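Local coordinates for protein putative siderophore-degrading esterase (Eurofung) (Emericella nidulans, PDB 6GUO) that hydrolyses the bacterial siderophore enterobactin, an esterase activity required for the intracellular release of iron, at residues 202-207 and 262-267; 69-74 and 294-299; 226-231 and 282-287; 15-20 and 41-46. One frame throughout, in Å; residues are numbered along the deposited sequence.

Interaction 1: 202-207 and 262-267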
loop_
_atom_site.group_PDB
_atom_site.type_symbol
_atom_site.label_atom_id
_atom_site.label_comp_id
_atom_site.label_asym_id
_atom_site.label_seq_id
_atom_site.Cartn_x
_atom_site.Cartn_y
_atom_site.Cartn_z
ATOM N N GLU A 202 10.284 -29.333 5.873
ATOM C CA GLU A 202 9.192 -29.436 4.897
ATOM C C GLU A 202 9.642 -29.040 3.488
ATOM O O GLU A 202 9.250 -29.679 2.519
ATOM C CB GLU A 202 7.985 -28.605 5.334
ATOM C CG GLU A 202 7.361 -29.100 6.630
ATOM C CD GLU A 202 6.066 -28.394 6.987
ATOM O OE1 GLU A 202 5.837 -27.261 6.514
ATOM O OE2 GLU A 202 5.273 -28.976 7.757
ATOM N N ALA A 203 10.471 -27.999 3.384
ATOM C CA ALA A 203 11.062 -27.588 2.099
ATOM C C ALA A 203 11.837 -28.723 1.425
ATOM O O ALA A 203 11.673 -28.969 0.231
ATOM C CB ALA A 203 11.979 -26.390 2.293
ATOM N N ARG A 204 12.672 -29.411 2.200
ATOM C CA ARG A 204 13.506 -30.499 1.669
ATOM C C ARG A 204 12.704 -31.750 1.308
ATOM O O ARG A 204 13.045 -32.437 0.346
ATOM C CB ARG A 204 14.653 -30.822 2.634
ATOM C CG ARG A 204 15.758 -29.776 2.564
ATOM C CD ARG A 204 16.505 -29.581 3.872
ATOM N NE ARG A 204 17.246 -28.316 3.858
ATOM C CZ ARG A 204 17.789 -27.724 4.925
ATOM N NH1 ARG A 204 17.696 -28.263 6.142
ATOM N NH2 ARG A 204 18.437 -26.570 4.772
ATOM N N ARG A 205 11.647 -32.035 2.069
ATOM C CA ARG A 205 10.693 -33.096 1.709
ATOM C C ARG A 205 9.971 -32.744 0.402
ATOM O O ARG A 205 9.786 -33.606 -0.460
ATOM C CB ARG A 205 9.686 -33.335 2.844
ATOM C CG ARG A 205 8.621 -34.387 2.556
ATOM C CD ARG A 205 7.872 -34.781 3.820
ATOM N NE ARG A 205 6.712 -35.636 3.542
ATOM C CZ ARG A 205 5.485 -35.215 3.210
ATOM N NH1 ARG A 205 5.193 -33.917 3.091
ATOM N NH2 ARG A 205 4.526 -36.114 2.989
ATOM N N PHE A 206 9.575 -31.479 0.263
ATOM C CA PHE A 206 8.984 -30.985 -0.982
ATOM C C PHE A 206 9.969 -31.094 -2.147
ATOM O O PHE A 206 9.598 -31.547 -3.226
ATOM C CB PHE A 206 8.496 -29.538 -0.828
ATOM C CG PHE A 206 8.077 -28.898 -2.120
ATOM C CD1 PHE A 206 6.804 -29.112 -2.638
ATOM C CD2 PHE A 206 8.958 -28.080 -2.827
ATOM C CE1 PHE A 206 6.416 -28.522 -3.834
ATOM C CE2 PHE A 206 8.577 -27.493 -4.022
ATOM C CZ PHE A 206 7.304 -27.712 -4.526
ATOM N N ILE A 207 11.213 -30.670 -1.925
ATOM C CA ILE A 207 12.267 -30.778 -2.946
ATOM C C ILE A 207 12.473 -32.237 -3.387
ATOM O O ILE A 207 12.644 -32.498 -4.579
ATOM C CB ILE A 207 13.593 -30.125 -2.469
ATOM C CG1 ILE A 207 13.453 -28.595 -2.493
ATOM C CG2 ILE A 207 14.780 -30.537 -3.342
ATOM C CD1 ILE A 207 14.445 -27.854 -1.623
ATOM N N TYR A 262 15.540 -19.547 -1.442
ATOM C CA TYR A 262 15.460 -19.259 -2.876
ATOM C C TYR A 262 16.444 -20.119 -3.671
ATOM O O TYR A 262 16.055 -20.778 -4.642
ATOM C CB TYR A 262 15.714 -17.770 -3.154
ATOM C CG TYR A 262 15.893 -17.449 -4.619
ATOM C CD1 TYR A 262 14.793 -17.279 -5.453
ATOM C CD2 TYR A 262 17.169 -17.326 -5.178
ATOM C CE1 TYR A 262 14.953 -16.986 -6.799
ATOM C CE2 TYR A 262 17.336 -17.041 -6.524
ATOM C CZ TYR A 262 16.224 -16.872 -7.330
ATOM O OH TYR A 262 16.382 -16.588 -8.665
ATOM N N SER A 263 17.708 -20.111 -3.247
ATOM C CA SER A 263 18.770 -20.857 -3.932
ATOM C C SER A 263 18.501 -22.364 -3.977
ATOM O O SER A 263 18.670 -22.989 -5.026
ATOM C CB SER A 263 20.130 -20.581 -3.289
ATOM O OG SER A 263 20.506 -19.226 -3.485
ATOM N N GLU A 264 18.076 -22.929 -2.844
ATOM C CA GLU A 264 17.715 -24.354 -2.760
ATOM C C GLU A 264 16.575 -24.711 -3.701
ATOM O O GLU A 264 16.662 -25.693 -4.445
ATOM C CB GLU A 264 17.305 -24.757 -1.332
ATOM C CG GLU A 264 18.455 -25.152 -0.419
ATOM C CD GLU A 264 17.987 -25.940 0.792
ATOM O OE1 GLU A 264 17.506 -27.078 0.615
ATOM O OE2 GLU A 264 18.101 -25.424 1.923
ATOM N N LEU A 265 15.506 -23.919 -3.651
ATOM C CA LEU A 265 14.334 -24.152 -4.499
ATOM C C LEU A 265 14.656 -23.978 -5.977
ATOM O O LEU A 265 14.210 -24.775 -6.802
ATOM C CB LEU A 265 13.173 -23.243 -4.094
ATOM C CG LEU A 265 12.566 -23.555 -2.727
ATOM C CD1 LEU A 265 11.612 -22.443 -2.323
ATOM C CD2 LEU A 265 11.852 -24.903 -2.728
ATOM N N LEU A 266 15.443 -22.954 -6.299
ATOM C CA LEU A 266 15.895 -22.728 -7.675
ATOM C C LEU A 266 16.649 -23.937 -8.232
ATOM O O LEU A 266 16.355 -24.398 -9.339
ATOM C CB LEU A 266 16.790 -21.485 -7.752
ATOM C CG LEU A 266 17.274 -21.075 -9.150
ATOM C CD1 LEU A 266 16.097 -20.710 -10.042
ATOM C CD2 LEU A 266 18.265 -19.925 -9.055
ATOM N N ALA A 267 17.613 -24.438 -7.456
ATOM C CA ALA A 267 18.444 -25.579 -7.858
ATOM C C ALA A 267 17.653 -26.879 -8.017
ATOM O O ALA A 267 18.045 -27.741 -8.802
ATOM C CB ALA A 267 19.582 -25.783 -6.869
#
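Helices 199-208 and 254-268 run side by side and nearly parallel here, their local axes 10.7 Å and 11° apart, with the CA atoms of Ile207 and Leu265 the closest backbone pair at 7.1 Å. Two layers of side chains span this spacing. On the more exposed side Arg204 reaches Glu264 in a salt bridge whose guanidinium and carboxylate planes are nearly coplanar. Arg204 NH2 donates to the syn side of Glu264 OE2 at 3.1 Å, with an N-H...O angle of 164°, while Arg204 NE makes a weak bond of 3.5 Å to Glu264 OE1, which probably limits rotation of the guanidinium. Toward the sheet the contact turns apolar. Leu265 places its CG beside its own backbone N (chi1 -68°), which carries CD2 to within 4.0 Å of Ile207 CG1, the two side chains crossing at roughly a right angle. The same Leu265 CD2 lies 4.3 Å from Phe206 CD2. Phe206 also forms a cation-pi contact with Arg270, and Leu265 reaches Leu220 and Leu274 of two sheet strands. The arrangement is plain helix-helix packing at the periphery of an alpha/beta-hydrolase fold, apolar toward the sheet and ionic outside.

Interaction 2: 69-74 and 294-299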
loop_
_atom_site.group_PDB
_atom_site.type_symbol
_atom_site.label_atom_id
_atom_site.label_comp_id
_atom_site.label_asym_id
_atom_site.label_seq_id
_atom_site.Cartn_x
_atom_site.Cartn_y
_atom_site.Cartn_z
ATOM N N GLU A 69 -6.799 -1.689 -3.052
ATOM C CA GLU A 69 -6.489 -0.459 -3.774
ATOM C C GLU A 69 -5.399 -0.636 -4.826
ATOM O O GLU A 69 -5.487 -0.042 -5.900
ATOM C CB GLU A 69 -6.117 0.652 -2.816
ATOM C CG GLU A 69 -6.251 2.021 -3.450
ATOM C CD GLU A 69 -6.266 3.101 -2.411
ATOM O OE1 GLU A 69 -5.199 3.314 -1.811
ATOM O OE2 GLU A 69 -7.334 3.711 -2.178
ATOM N N THR A 70 -4.381 -1.444 -4.528
ATOM C CA THR A 70 -3.348 -1.753 -5.512
ATOM C C THR A 70 -3.964 -2.345 -6.778
ATOM O O THR A 70 -3.619 -1.937 -7.890
ATOM C CB THR A 70 -2.293 -2.731 -4.955
ATOM O OG1 THR A 70 -1.777 -2.236 -3.714
ATOM C CG2 THR A 70 -1.159 -2.899 -5.941
ATOM N N LEU A 71 -4.883 -3.291 -6.604
ATOM C CA LEU A 71 -5.585 -3.895 -7.740
ATOM C C LEU A 71 -6.451 -2.884 -8.492
ATOM O O LEU A 71 -6.464 -2.875 -9.719
ATOM C CB LEU A 71 -6.437 -5.089 -7.292
ATOM C CG LEU A 71 -5.632 -6.354 -6.995
ATOM C CD1 LEU A 71 -6.452 -7.294 -6.131
ATOM C CD2 LEU A 71 -5.180 -7.033 -8.283
ATOM N N ARG A 72 -7.143 -2.014 -7.762
ATOM C CA ARG A 72 -8.033 -1.039 -8.393
ATOM C C ARG A 72 -7.273 0.013 -9.204
ATOM O O ARG A 72 -7.753 0.427 -10.254
ATOM C CB ARG A 72 -8.967 -0.402 -7.371
ATOM C CG ARG A 72 -10.034 -1.391 -6.937
ATOM C CD ARG A 72 -10.850 -0.931 -5.751
ATOM N NE ARG A 72 -11.816 -1.972 -5.413
ATOM C CZ ARG A 72 -12.803 -1.860 -4.525
ATOM N NH1 ARG A 72 -12.992 -0.736 -3.840
ATOM N NH2 ARG A 72 -13.620 -2.899 -4.327
ATOM N N ARG A 73 -6.086 0.410 -8.742
ATOM C CA ARG A 73 -5.219 1.281 -9.551
ATOM C C ARG A 73 -4.808 0.589 -10.845
ATOM O O ARG A 73 -4.927 1.169 -11.928
ATOM C CB ARG A 73 -3.976 1.719 -8.774
ATOM C CG ARG A 73 -4.265 2.739 -7.686
ATOM C CD ARG A 73 -2.995 3.419 -7.223
ATOM N NE ARG A 73 -2.036 2.487 -6.633
ATOM C CZ ARG A 73 -1.956 2.157 -5.340
ATOM N NH1 ARG A 73 -2.780 2.665 -4.424
ATOM N NH2 ARG A 73 -1.014 1.306 -4.951
ATOM N N ARG A 74 -4.348 -0.657 -10.740
ATOM C CA ARG A 74 -3.912 -1.396 -11.927
ATOM C C ARG A 74 -5.057 -1.688 -12.898
ATOM O O ARG A 74 -4.887 -1.560 -14.113
ATOM C CB ARG A 74 -3.203 -2.690 -11.549
ATOM C CG ARG A 74 -2.758 -3.470 -12.775
ATOM C CD ARG A 74 -1.437 -4.174 -12.582
ATOM N NE ARG A 74 -1.150 -5.034 -13.728
ATOM C CZ ARG A 74 0.022 -5.607 -13.989
ATOM N NH1 ARG A 74 0.143 -6.379 -15.065
ATOM N NH2 ARG A 74 1.075 -5.417 -13.192
ATOM N N GLY A 294 4.048 -5.271 -4.597
ATOM C CA GLY A 294 4.905 -6.033 -5.508
ATOM C C GLY A 294 4.380 -7.421 -5.835
ATOM O O GLY A 294 4.459 -7.865 -6.982
ATOM N N GLY A 295 3.847 -8.106 -4.824
ATOM C CA GLY A 295 3.206 -9.413 -5.015
ATOM C C GLY A 295 1.980 -9.344 -5.910
ATOM O O GLY A 295 1.783 -10.212 -6.764
ATOM N N ILE A 296 1.170 -8.301 -5.726
ATOM C CA ILE A 296 -0.009 -8.064 -6.564
ATOM C C ILE A 296 0.414 -7.841 -8.023
ATOM O O ILE A 296 -0.169 -8.434 -8.931
ATOM C CB ILE A 296 -0.868 -6.864 -6.060
ATOM C CG1 ILE A 296 -1.451 -7.121 -4.652
ATOM C CG2 ILE A 296 -2.012 -6.543 -7.017
ATOM C CD1 ILE A 296 -2.478 -8.225 -4.545
ATOM N N MET A 297 1.429 -7.002 -8.240
ATOM C CA MET A 297 1.947 -6.752 -9.592
ATOM C C MET A 297 2.528 -8.018 -10.219
ATOM O O MET A 297 2.277 -8.303 -11.394
ATOM C CB MET A 297 3.015 -5.650 -9.585
ATOM C CG MET A 297 2.538 -4.266 -9.174
ATOM S SD MET A 297 1.163 -3.601 -10.130
ATOM C CE MET A 297 -0.248 -4.187 -9.209
ATOM N N PHE A 298 3.292 -8.768 -9.426
ATOM C CA PHE A 298 3.849 -10.056 -9.842
ATOM C C PHE A 298 2.734 -11.000 -10.297
ATOM O O PHE A 298 2.822 -11.591 -11.371
ATOM C CB PHE A 298 4.664 -10.663 -8.690
ATOM C CG PHE A 298 5.177 -12.057 -8.952
ATOM C CD1 PHE A 298 6.396 -12.261 -9.589
ATOM C CD2 PHE A 298 4.464 -13.164 -8.508
ATOM C CE1 PHE A 298 6.878 -13.545 -9.807
ATOM C CE2 PHE A 298 4.941 -14.448 -8.722
ATOM C CZ PHE A 298 6.150 -14.642 -9.367
ATOM N N LEU A 299 1.681 -11.096 -9.490
ATOM C CA LEU A 299 0.513 -11.923 -9.808
ATOM C C LEU A 299 -0.158 -11.495 -11.116
ATOM O O LEU A 299 -0.396 -12.328 -11.990
ATOM C CB LEU A 299 -0.488 -11.887 -8.647
ATOM C CG LEU A 299 -1.808 -12.645 -8.769
ATOM C CD1 LEU A 299 -1.581 -14.126 -9.037
ATOM C CD2 LEU A 299 -2.612 -12.442 -7.492
#
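Thr70, Leu71 and Arg74 face Ile296 and Met297 where two helices of the alpha/beta-hydrolase fold cross: helix 60-77, which follows strand 52-58, and the C-terminal helix 288-301. Their local axes approach to 9.9 Å at a signed angle of -45°, and four of the five touching residues are buried.

The apolar contacts centre on two methyl groups, Met297 CE and Ile296 CG2. Met297 CE is wedged between Thr70 CG2 and Arg74 CD, 3.6 Å from each; bends at chi2 and chi3 (90°) fold the methionine back to bring CE there. Thr70 turns its methyl across the gap, with CG2 anti to its backbone N, while its hydroxyl bonds to Thr66 O within its own helix.

The polar contact is modest. Arg74 and Met297 run antiparallel alongside one another, and Arg74 NH2 makes a weak hydrogen bond to Met297 SD, which sits at the guanidinium edge, with an N-H...S angle of 169°. Arg74 NH1 forms a salt bridge with Glu81 and a hydrogen bond with Asn301 OD1.

Helix 60-77 also meets the second subunit, where Glu69 bonds to Thr66 and Leu65 of that chain, so the contact lies at the dimer interface, where Met297 also packs on Ser286 of the second subunit. The tightest point is Ile296 CG2, set only 3.4 Å from Leu71 CD2 and 3.6 Å from Leu71 CG.

Interaction 3: 226-231 and 282-287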
loop_
_atom_site.group_PDB
_atom_site.type_symbol
_atom_site.label_atom_id
_atom_site.label_comp_id
_atom_site.label_asym_id
_atom_site.label_seq_id
_atom_site.Cartn_x
_atom_site.Cartn_y
_atom_site.Cartn_z
ATOM N N SER A 226 15.759 -5.147 3.354
ATOM C CA SER A 226 17.210 -5.244 3.587
ATOM C C SER A 226 17.602 -5.034 5.053
ATOM O O SER A 226 18.571 -5.627 5.527
ATOM C CB SER A 226 17.989 -4.269 2.692
ATOM O OG SER A 226 17.827 -2.926 3.122
ATOM N N ARG A 227 16.841 -4.205 5.763
ATOM C CA ARG A 227 17.120 -3.899 7.163
ATOM C C ARG A 227 16.679 -4.972 8.156
ATOM O O ARG A 227 17.017 -4.873 9.332
ATOM C CB ARG A 227 16.482 -2.572 7.556
ATOM C CG ARG A 227 17.038 -1.395 6.786
ATOM C CD ARG A 227 16.413 -0.105 7.264
ATOM N NE ARG A 227 17.125 1.065 6.753
ATOM C CZ ARG A 227 16.786 2.327 7.014
ATOM N NH1 ARG A 227 15.737 2.607 7.785
ATOM N NH2 ARG A 227 17.508 3.320 6.503
ATOM N N GLU A 228 15.945 -5.992 7.705
ATOM C CA GLU A 228 15.429 -7.002 8.625
ATOM C C GLU A 228 16.548 -7.743 9.368
ATOM O O GLU A 228 16.499 -7.864 10.592
ATOM C CB GLU A 228 14.489 -7.971 7.901
ATOM C CG GLU A 228 13.204 -7.286 7.453
ATOM C CD GLU A 228 12.128 -8.261 7.055
ATOM O OE1 GLU A 228 11.653 -8.999 7.940
ATOM O OE2 GLU A 228 11.760 -8.285 5.861
ATOM N N GLN A 229 17.564 -8.196 8.637
ATOM C CA GLN A 229 18.760 -8.787 9.260
ATOM C C GLN A 229 19.800 -7.739 9.683
ATOM O O GLN A 229 20.622 -8.011 10.561
ATOM C CB GLN A 229 19.403 -9.799 8.316
ATOM C CG GLN A 229 20.455 -10.689 8.965
ATOM C CD GLN A 229 20.935 -11.797 8.049
ATOM O OE1 GLN A 229 20.161 -12.365 7.280
ATOM N NE2 GLN A 229 22.221 -12.115 8.133
ATOM N N TYR A 230 19.762 -6.559 9.060
ATOM C CA TYR A 230 20.744 -5.500 9.302
ATOM C C TYR A 230 20.052 -4.205 9.735
ATOM O O TYR A 230 19.969 -3.248 8.959
ATOM C CB TYR A 230 21.581 -5.291 8.039
ATOM C CG TYR A 230 22.306 -6.544 7.617
ATOM C CD1 TYR A 230 23.493 -6.932 8.246
ATOM C CD2 TYR A 230 21.794 -7.365 6.611
ATOM C CE1 TYR A 230 24.159 -8.092 7.868
ATOM C CE2 TYR A 230 22.452 -8.528 6.226
ATOM C CZ TYR A 230 23.632 -8.885 6.857
ATOM O OH TYR A 230 24.284 -10.033 6.479
ATOM N N PRO A 231 19.545 -4.171 10.983
ATOM C CA PRO A 231 18.770 -3.012 11.422
ATOM C C PRO A 231 19.584 -1.720 11.515
ATOM O O PRO A 231 20.799 -1.755 11.731
ATOM C CB PRO A 231 18.231 -3.428 12.800
ATOM C CG PRO A 231 19.040 -4.594 13.219
ATOM C CD PRO A 231 19.529 -5.258 11.978
ATOM N N GLU A 282 14.025 -1.132 3.721
ATOM C CA GLU A 282 12.771 -1.448 4.401
ATOM C C GLU A 282 13.048 -2.394 5.564
ATOM O O GLU A 282 13.935 -3.248 5.488
ATOM C CB GLU A 282 11.758 -2.079 3.445
ATOM C CG GLU A 282 11.486 -1.290 2.167
ATOM C CD GLU A 282 10.703 0.003 2.361
ATOM O OE1 GLU A 282 10.371 0.390 3.502
ATOM O OE2 GLU A 282 10.408 0.643 1.333
ATOM N N ASP A 283 12.276 -2.223 6.633
ATOM C CA ASP A 283 12.351 -3.082 7.821
ATOM C C ASP A 283 11.139 -4.024 7.837
ATOM O O ASP A 283 10.363 -4.051 6.878
ATOM C CB ASP A 283 12.480 -2.231 9.104
ATOM C CG ASP A 283 11.359 -1.208 9.268
ATOM O OD1 ASP A 283 10.172 -1.586 9.236
ATOM O OD2 ASP A 283 11.671 -0.010 9.446
ATOM N N HIS A 284 10.983 -4.796 8.911
ATOM C CA HIS A 284 9.946 -5.841 8.987
ATOM C C HIS A 284 8.519 -5.290 8.817
ATOM O O HIS A 284 7.674 -5.930 8.186
ATOM C CB HIS A 284 10.082 -6.601 10.311
ATOM C CG HIS A 284 9.287 -7.866 10.383
ATOM N ND1 HIS A 284 9.482 -8.921 9.518
ATOM C CD2 HIS A 284 8.323 -8.261 11.246
ATOM C CE1 HIS A 284 8.662 -9.907 9.836
ATOM N NE2 HIS A 284 7.947 -9.532 10.882
ATOM N N GLY A 285 8.272 -4.103 9.367
ATOM C CA GLY A 285 6.987 -3.414 9.233
ATOM C C GLY A 285 6.847 -2.629 7.940
ATOM O O GLY A 285 5.844 -2.755 7.241
ATOM N N SER A 286 7.851 -1.812 7.618
ATOM C CA SER A 286 7.773 -0.929 6.446
ATOM C C SER A 286 7.763 -1.687 5.115
ATOM O O SER A 286 7.289 -1.158 4.119
ATOM C CB SER A 286 8.898 0.117 6.454
ATOM O OG SER A 286 10.159 -0.454 6.142
ATOM N N VAL A 287 8.273 -2.917 5.096
ATOM C CA VAL A 287 8.288 -3.715 3.865
ATOM C C VAL A 287 6.907 -4.267 3.457
ATOM O O VAL A 287 6.735 -4.664 2.309
ATOM C CB VAL A 287 9.322 -4.867 3.949
ATOM C CG1 VAL A 287 8.803 -6.025 4.802
ATOM C CG2 VAL A 287 9.721 -5.349 2.562
HETATM O O HOH W 1 14.061 1.066 9.652
#
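The His284 ring meets Glu228 at its edge, where OE1 lies near the ring plane, while the ring of His164 packs against it with planes about 40° apart. His284 ND1 donates to Glu228 OE1 at 2.7 Å with an N-H...O angle of 160°; the imidazole approaches from above the carboxylate, 45° out of its plane. The other oxygen of Glu228, OE2, accepts from Gly225 N and Ser189 OG, and lies 3.9 Å from Val287 CG1. At the edge of the Arg227 guanidinium sits a water that accepts from Arg227 NH1 at 2.9 Å and donates to Asp283 OD2 at 2.6 Å, bridging the two opposite charges.

A single backbone hydrogen bond, Arg227 N to Glu282 O at 3.1 Å, also links the loops. Asp283 OD1 forms an Asx motif with Ser286 N at 2.8 Å, and Ser286 OG both accepts from Asp283 N and donates to Glu282 OE1, bracing the turn that carries His284. The histidine ring also touches Ser165, in the GxSxG pattern of a nucleophile elbow. A buttressed carboxylate bonded to ND1 of a histidine beside that serine is consistent with the Ser-His-acid catalytic triad of alpha/beta hydrolases, the acid orienting the imidazole toward the probable nucleophile.

Interaction 4: 15-20 and 41-46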
loop_
_atom_site.group_PDB
_atom_site.type_symbol
_atom_site.label_atom_id
_atom_site.label_comp_id
_atom_site.label_asym_id
_atom_site.label_seq_id
_atom_site.Cartn_x
_atom_site.Cartn_y
_atom_site.Cartn_z
ATOM N N ALA A 15 -14.943 3.001 0.052
ATOM C CA ALA A 15 -15.233 1.637 0.518
ATOM C C ALA A 15 -16.285 0.935 -0.361
ATOM O O ALA A 15 -17.203 0.281 0.136
ATOM C CB ALA A 15 -15.673 1.666 1.974
ATOM N N ARG A 16 -16.100 1.049 -1.670
ATOM C CA ARG A 16 -17.032 0.570 -2.677
ATOM C C ARG A 16 -16.726 -0.884 -3.004
ATOM O O ARG A 16 -15.567 -1.300 -2.953
ATOM C CB ARG A 16 -16.850 1.413 -3.940
ATOM C CG ARG A 16 -18.006 1.357 -4.909
ATOM C CD ARG A 16 -17.895 2.476 -5.931
ATOM N NE ARG A 16 -19.128 2.583 -6.701
ATOM C CZ ARG A 16 -20.252 3.167 -6.279
ATOM N NH1 ARG A 16 -21.315 3.189 -7.077
ATOM N NH2 ARG A 16 -20.331 3.735 -5.074
ATOM N N ASN A 17 -17.764 -1.644 -3.345
ATOM C CA ASN A 17 -17.621 -3.041 -3.770
ATOM C C ASN A 17 -16.763 -3.840 -2.796
ATOM O O ASN A 17 -15.764 -4.460 -3.170
ATOM C CB ASN A 17 -17.064 -3.129 -5.202
ATOM C CG ASN A 17 -18.072 -2.702 -6.254
ATOM O OD1 ASN A 17 -19.130 -2.151 -5.937
ATOM N ND2 ASN A 17 -17.745 -2.959 -7.523
ATOM N N MET A 18 -17.140 -3.764 -1.527
ATOM C CA MET A 18 -16.576 -4.634 -0.514
ATOM C C MET A 18 -17.653 -5.036 0.480
ATOM O O MET A 18 -18.653 -4.339 0.657
ATOM C CB MET A 18 -15.356 -4.008 0.177
ATOM C CG MET A 18 -15.526 -2.593 0.684
ATOM S SD MET A 18 -13.999 -1.920 1.383
ATOM C CE MET A 18 -12.935 -1.715 -0.043
ATOM N N ALA A 19 -17.443 -6.196 1.084
ATOM C CA ALA A 19 -18.376 -6.780 2.038
ATOM C C ALA A 19 -17.583 -7.589 3.038
ATOM O O ALA A 19 -16.432 -7.959 2.778
ATOM C CB ALA A 19 -19.382 -7.664 1.322
ATOM N N ALA A 20 -18.197 -7.849 4.186
ATOM C CA ALA A 20 -17.560 -8.619 5.240
ATOM C C ALA A 20 -18.557 -9.596 5.853
ATOM O O ALA A 20 -19.764 -9.348 5.852
ATOM C CB ALA A 20 -16.994 -7.693 6.304
ATOM N N TRP A 41 -17.608 -4.003 -11.769
ATOM C CA TRP A 41 -18.710 -4.897 -11.404
ATOM C C TRP A 41 -19.741 -4.137 -10.562
ATOM O O TRP A 41 -19.450 -3.073 -10.014
ATOM C CB TRP A 41 -18.193 -6.087 -10.595
ATOM C CG TRP A 41 -17.135 -6.945 -11.241
ATOM C CD1 TRP A 41 -16.413 -6.686 -12.380
ATOM C CD2 TRP A 41 -16.653 -8.189 -10.741
ATOM N NE1 TRP A 41 -15.529 -7.704 -12.618
ATOM C CE2 TRP A 41 -15.654 -8.641 -11.628
ATOM C CE3 TRP A 41 -16.981 -8.981 -9.631
ATOM C CZ2 TRP A 41 -14.968 -9.844 -11.430
ATOM C CZ3 TRP A 41 -16.298 -10.177 -9.436
ATOM C CH2 TRP A 41 -15.309 -10.598 -10.333
ATOM N N SER A 42 -20.932 -4.704 -10.424
ATOM C CA SER A 42 -21.997 -4.054 -9.650
ATOM C C SER A 42 -21.728 -4.116 -8.145
ATOM O O SER A 42 -20.941 -4.945 -7.675
ATOM C CB SER A 42 -23.355 -4.688 -9.954
ATOM O OG SER A 42 -23.533 -5.887 -9.220
ATOM N N GLU A 43 -22.420 -3.262 -7.394
ATOM C CA GLU A 43 -22.361 -3.273 -5.922
ATOM C C GLU A 43 -22.895 -4.569 -5.294
ATOM O O GLU A 43 -22.570 -4.875 -4.149
ATOM C CB GLU A 43 -23.093 -2.059 -5.331
ATOM C CG GLU A 43 -22.409 -0.729 -5.628
ATOM C CD GLU A 43 -22.901 0.415 -4.753
ATOM O OE1 GLU A 43 -23.670 1.261 -5.257
ATOM O OE2 GLU A 43 -22.519 0.473 -3.564
ATOM N N SER A 44 -23.710 -5.311 -6.045
ATOM C CA SER A 44 -24.151 -6.654 -5.658
ATOM C C SER A 44 -23.205 -7.785 -6.114
ATOM O O SER A 44 -23.526 -8.955 -5.928
ATOM C CB SER A 44 -25.559 -6.911 -6.211
ATOM O OG SER A 44 -25.542 -7.018 -7.624
ATOM N N GLY A 45 -22.061 -7.449 -6.711
ATOM C CA GLY A 45 -21.053 -8.437 -7.100
ATOM C C GLY A 45 -21.241 -9.081 -8.464
ATOM O O GLY A 45 -20.576 -10.075 -8.767
ATOM N N ASP A 46 -22.128 -8.522 -9.290
ATOM C CA ASP A 46 -22.401 -9.049 -10.629
ATOM C C ASP A 46 -21.286 -8.590 -11.563
ATOM O O ASP A 46 -21.072 -7.390 -11.734
ATOM C CB ASP A 46 -23.766 -8.554 -11.143
ATOM C CG ASP A 46 -24.164 -9.158 -12.498
ATOM O OD1 ASP A 46 -25.134 -8.650 -13.100
ATOM O OD2 ASP A 46 -23.527 -10.126 -12.968
#
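Asn17 ND2 is engaged by two backbone carbonyls, Trp41 O and Pro38 O, both from the chain that follows strand 31-36. Its bond to Trp41 O measures 3.0 Å with an N-H...O angle of 154°; the acceptor lies near the amide plane, yet the nitrogen stands well above the carbonyl plane, 55° out of it. With CG beside the backbone N (chi1 -72°), the amide reaches across to the turn, and its other end packs on Glu43, Asn17 OD1 lying 3.4 Å from Glu43 CA and 3.6 Å from Glu43 CG.

The ionic contact is looser. Glu43 brings its carboxylate over one face of the Arg16 guanidinium, CD about 3.8 Å above the plane. Arg16 NH1 and Glu43 OE1 are 3.5 Å apart, but no N-H points at that oxygen, so this salt bridge rests on charge alone.

Ser42 to Gly45 form a type I beta turn, closed by Gly45 N to Ser42 O at 2.9 Å; Gly45 has a positive phi at which a CB would jam against Ser44 O. Ser42 OG also accepts from Asp46 N at 3.0 Å. Arg72 of helix 60-77 donates to Arg16 O, and at the end of 15-20, Ala20 pairs with a strand of the second subunit. The directed amide bonds tie the residue just before strand 18-24 to the chain after strand 31-36, while the face-on ion pair constrains Arg16 and Glu43 less sharply.

Overall arrangement
From the N terminus, interaction 4 closes first, joining the entry to strand 18-24, outermost within this chain, with the turn after strand 31-36. Interaction 2 opens next on helix 60-77 and closes some 220 residues later on helix 288-301, so its span encloses both remaining contacts. Within it, interactions 1 and 3 cross: 202-207, 226-231, 262-267 and 282-287 alternate along the chain; interaction 1 joins two peripheral helices and interaction 3 joins the loops after strands 219-225 and 273-279. Interactions 4 and 2 touch directly through Arg72. Interactions 1 and 4 lie on opposite sides of the chain's centre, their centres about 40 Å apart. Interactions 2, 3 and 4 all reach the second subunit.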